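Local coordinates for protein 1,4-dihydroxy-2-naphthoyl-CoA hydrolase (Escherichia coli, PDB 4K49) that hydrolyses 1,4-dihydroxy-2-naphthoyl-CoA to 1,4-dihydroxy-2-naphthoate and CoA in menaquinone biosynthesis and accepts many other acyl-CoA thioesters, at residues Ser44-Lys47 against Leu52-Gly55. Residues are numbered along the deposited sequence; the frame is centred on the assembly and turned at random.
Sequences SRTK and LLHG. With HFQ (2,4-dihydroxyphenacyl coenzyme A), chain E.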
# COMPACT_ATOMS: atom_id res chain seq x y z
N SER A 44 -7.62 13.76 -0.44
CA SER A 44 -7.74 13.29 -1.83
C SER A 44 -6.53 12.47 -2.28
O SER A 44 -6.64 11.61 -3.15
CB SER A 44 -7.97 14.46 -2.79
OG SER A 44 -6.89 15.37 -2.74
N ARG A 45 -5.37 12.73 -1.70
CA ARG A 45 -4.15 12.02 -2.11
C ARG A 45 -4.13 10.59 -1.60
O ARG A 45 -3.37 9.76 -2.11
CB ARG A 45 -2.92 12.77 -1.61
CG ARG A 45 -2.84 14.20 -2.19
CD ARG A 45 -1.76 15.00 -1.48
NE ARG A 45 -2.18 15.38 -0.14
CZ ARG A 45 -1.46 16.14 0.68
NH1 ARG A 45 -1.92 16.45 1.89
NH2 ARG A 45 -0.29 16.59 0.29
N THR A 46 -4.96 10.30 -0.61
CA THR A 46 -4.89 9.00 0.09
C THR A 46 -6.25 8.34 0.30
O THR A 46 -6.34 7.33 1.00
CB THR A 46 -4.21 9.15 1.46
OG1 THR A 46 -4.93 10.09 2.25
CG2 THR A 46 -2.78 9.64 1.31
N LYS A 47 -7.31 8.89 -0.28
CA LYS A 47 -8.63 8.26 -0.13
C LYS A 47 -8.96 7.33 -1.28
O LYS A 47 -8.39 7.44 -2.37
CB LYS A 47 -9.74 9.33 -0.03
CG LYS A 47 -9.81 10.05 1.30
CD LYS A 47 -10.75 11.24 1.17
CE LYS A 47 -11.20 11.73 2.52
NZ LYS A 47 -12.20 12.82 2.42
N LEU A 52 -13.24 6.81 2.00
CA LEU A 52 -12.43 6.26 3.09
C LEU A 52 -10.95 6.43 2.81
O LEU A 52 -10.54 6.61 1.66
CB LEU A 52 -12.73 4.77 3.29
CG LEU A 52 -14.20 4.36 3.39
CD1 LEU A 52 -14.31 2.87 3.73
CD2 LEU A 52 -14.93 5.22 4.41
N LEU A 53 -10.14 6.38 3.85
CA LEU A 53 -8.71 6.22 3.67
C LEU A 53 -8.48 4.93 2.89
O LEU A 53 -8.97 3.87 3.27
CB LEU A 53 -8.02 6.16 5.04
CG LEU A 53 -6.53 5.84 5.02
CD1 LEU A 53 -5.77 6.92 4.24
CD2 LEU A 53 -6.01 5.73 6.43
N HIS A 54 -7.76 5.04 1.78
CA HIS A 54 -7.44 3.91 0.90
C HIS A 54 -6.64 2.89 1.71
O HIS A 54 -5.67 3.26 2.40
CB HIS A 54 -6.61 4.43 -0.27
CG HIS A 54 -6.55 3.54 -1.47
ND1 HIS A 54 -5.94 2.30 -1.45
CD2 HIS A 54 -6.95 3.74 -2.75
CE1 HIS A 54 -6.01 1.76 -2.66
NE2 HIS A 54 -6.61 2.62 -3.47
N GLY A 55 -7.03 1.62 1.63
CA GLY A 55 -6.31 0.58 2.34
C GLY A 55 -4.85 0.55 1.93
O GLY A 55 -3.96 0.27 2.75
CB HFQ E . -10.59 -0.74 0.41
N1A HFQ E . -22.62 0.11 5.41
O1A HFQ E . -19.48 -4.28 13.46
P1A HFQ E . -18.32 -3.92 12.48
C1B HFQ E . -10.00 0.32 -0.57
O1B HFQ E . -8.97 0.98 -0.23
C1D HFQ E . -19.73 0.04 9.46
S1P HFQ E . -11.68 -0.07 1.67
C2A HFQ E . -21.63 0.95 5.77
O2A HFQ E . -16.98 -3.92 13.23
P2A HFQ E . -17.30 -6.15 11.30
C2B HFQ E . -10.60 0.61 -1.89
O2B HFQ E . -12.07 1.50 -5.68
C2D HFQ E . -20.31 0.11 10.73
O2D HFQ E . -21.16 1.25 10.88
C2P HFQ E . -10.69 0.79 2.87
N3A HFQ E . -20.95 0.77 6.91
O3A HFQ E . -18.30 -4.92 11.31
C3B HFQ E . -9.76 1.12 -2.87
O3B HFQ E . -12.81 -0.14 -1.23
C3D HFQ E . -19.26 0.10 11.70
O3D HFQ E . -19.06 1.42 12.27
P3D HFQ E . -19.03 1.59 13.91
C3P HFQ E . -9.87 -0.06 3.77
C4A HFQ E . -21.26 -0.26 7.73
O4A HFQ E . -17.54 -6.96 12.49
C4B HFQ E . -10.24 1.42 -4.11
C4D HFQ E . -18.07 -0.34 11.02
O4D HFQ E . -18.49 -0.63 9.65
N4P HFQ E . -10.62 -0.92 4.55
C5A HFQ E . -22.28 -1.15 7.41
O5A HFQ E . -17.61 -6.96 10.02
C5B HFQ E . -11.60 1.20 -4.41
C5D HFQ E . -17.62 -1.59 11.66
O5D HFQ E . -18.61 -2.51 11.86
C5P HFQ E . -11.40 -0.39 5.60
O5P HFQ E . -11.40 0.87 5.86
C6A HFQ E . -22.98 -0.93 6.19
N6A HFQ E . -24.05 -1.81 5.79
O6A HFQ E . -15.83 -5.64 11.20
C6B HFQ E . -12.45 0.68 -3.43
C6P HFQ E . -12.23 -1.30 6.47
N7A HFQ E . -22.35 -2.07 8.42
O7A HFQ E . -20.04 0.52 14.59
C7B HFQ E . -11.96 0.39 -2.18
C7P HFQ E . -12.09 -1.02 7.97
C8A HFQ E . -21.42 -1.78 9.35
O8A HFQ E . -17.68 1.38 14.39
N8P HFQ E . -12.47 -2.15 8.83
N9A HFQ E . -20.75 -0.68 8.93
O9A HFQ E . -19.47 3.02 14.28
C9P HFQ E . -13.89 -2.32 9.18
O9P HFQ E . -14.68 -1.53 8.78
CAP HFQ E . -14.28 -3.52 10.03
OAP HFQ E . -13.12 -4.03 10.62
CBP HFQ E . -14.88 -4.65 9.18
CCP HFQ E . -15.11 -5.84 10.03
CDP HFQ E . -16.20 -4.20 8.51
CEP HFQ E . -13.92 -4.98 8.11
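Consecutive backbone N-H groups at H54 and G55 are put to different uses: that of H54 closes the loop on T46, while that of G55 holds the ligand. H54 N donates to T46 O over 2.8 Å, in the carbonyl plane and nearly straight (163°), as part of a single beta bridge that pairs K47 with L53. Beside it, a strongly bent CA-H...O contact joins K47 CA to L52 O (3.1 Å). K47 CB lies against the same oxygen. L53 CD1 reaches back to T46 O at 3.3 Å and also touches T46 OG1, a hydroxyl already bonded to P41 O. With CG anti to the backbone N (chi1 -162°), the H54 ring meets, near the rim of one face, the edge of the almost perpendicular HFQ dihydroxyphenyl ring, C3B lying 3.5 Å above the imidazole plane, while K47 O sits at the imidazole edge. ND1 turns back to cap G56 N, and NE2 bonds S64 OG of the second subunit, so both nitrogens fix the ring's rotation. Replacing the imidazole with the methyl of an alanine is likely to leave the G56 N-H and that serine without their partner and to remove the surface beside the ligand's C3B edge. G55 N, at the start of helix 55-72, grips the ligand carbonyl O1B (2.8 Å, 166°), consistent with the oxyanion-hole role of this helix N-terminus in hotdog-fold thioesterases, whose active site lies at the dimer interface.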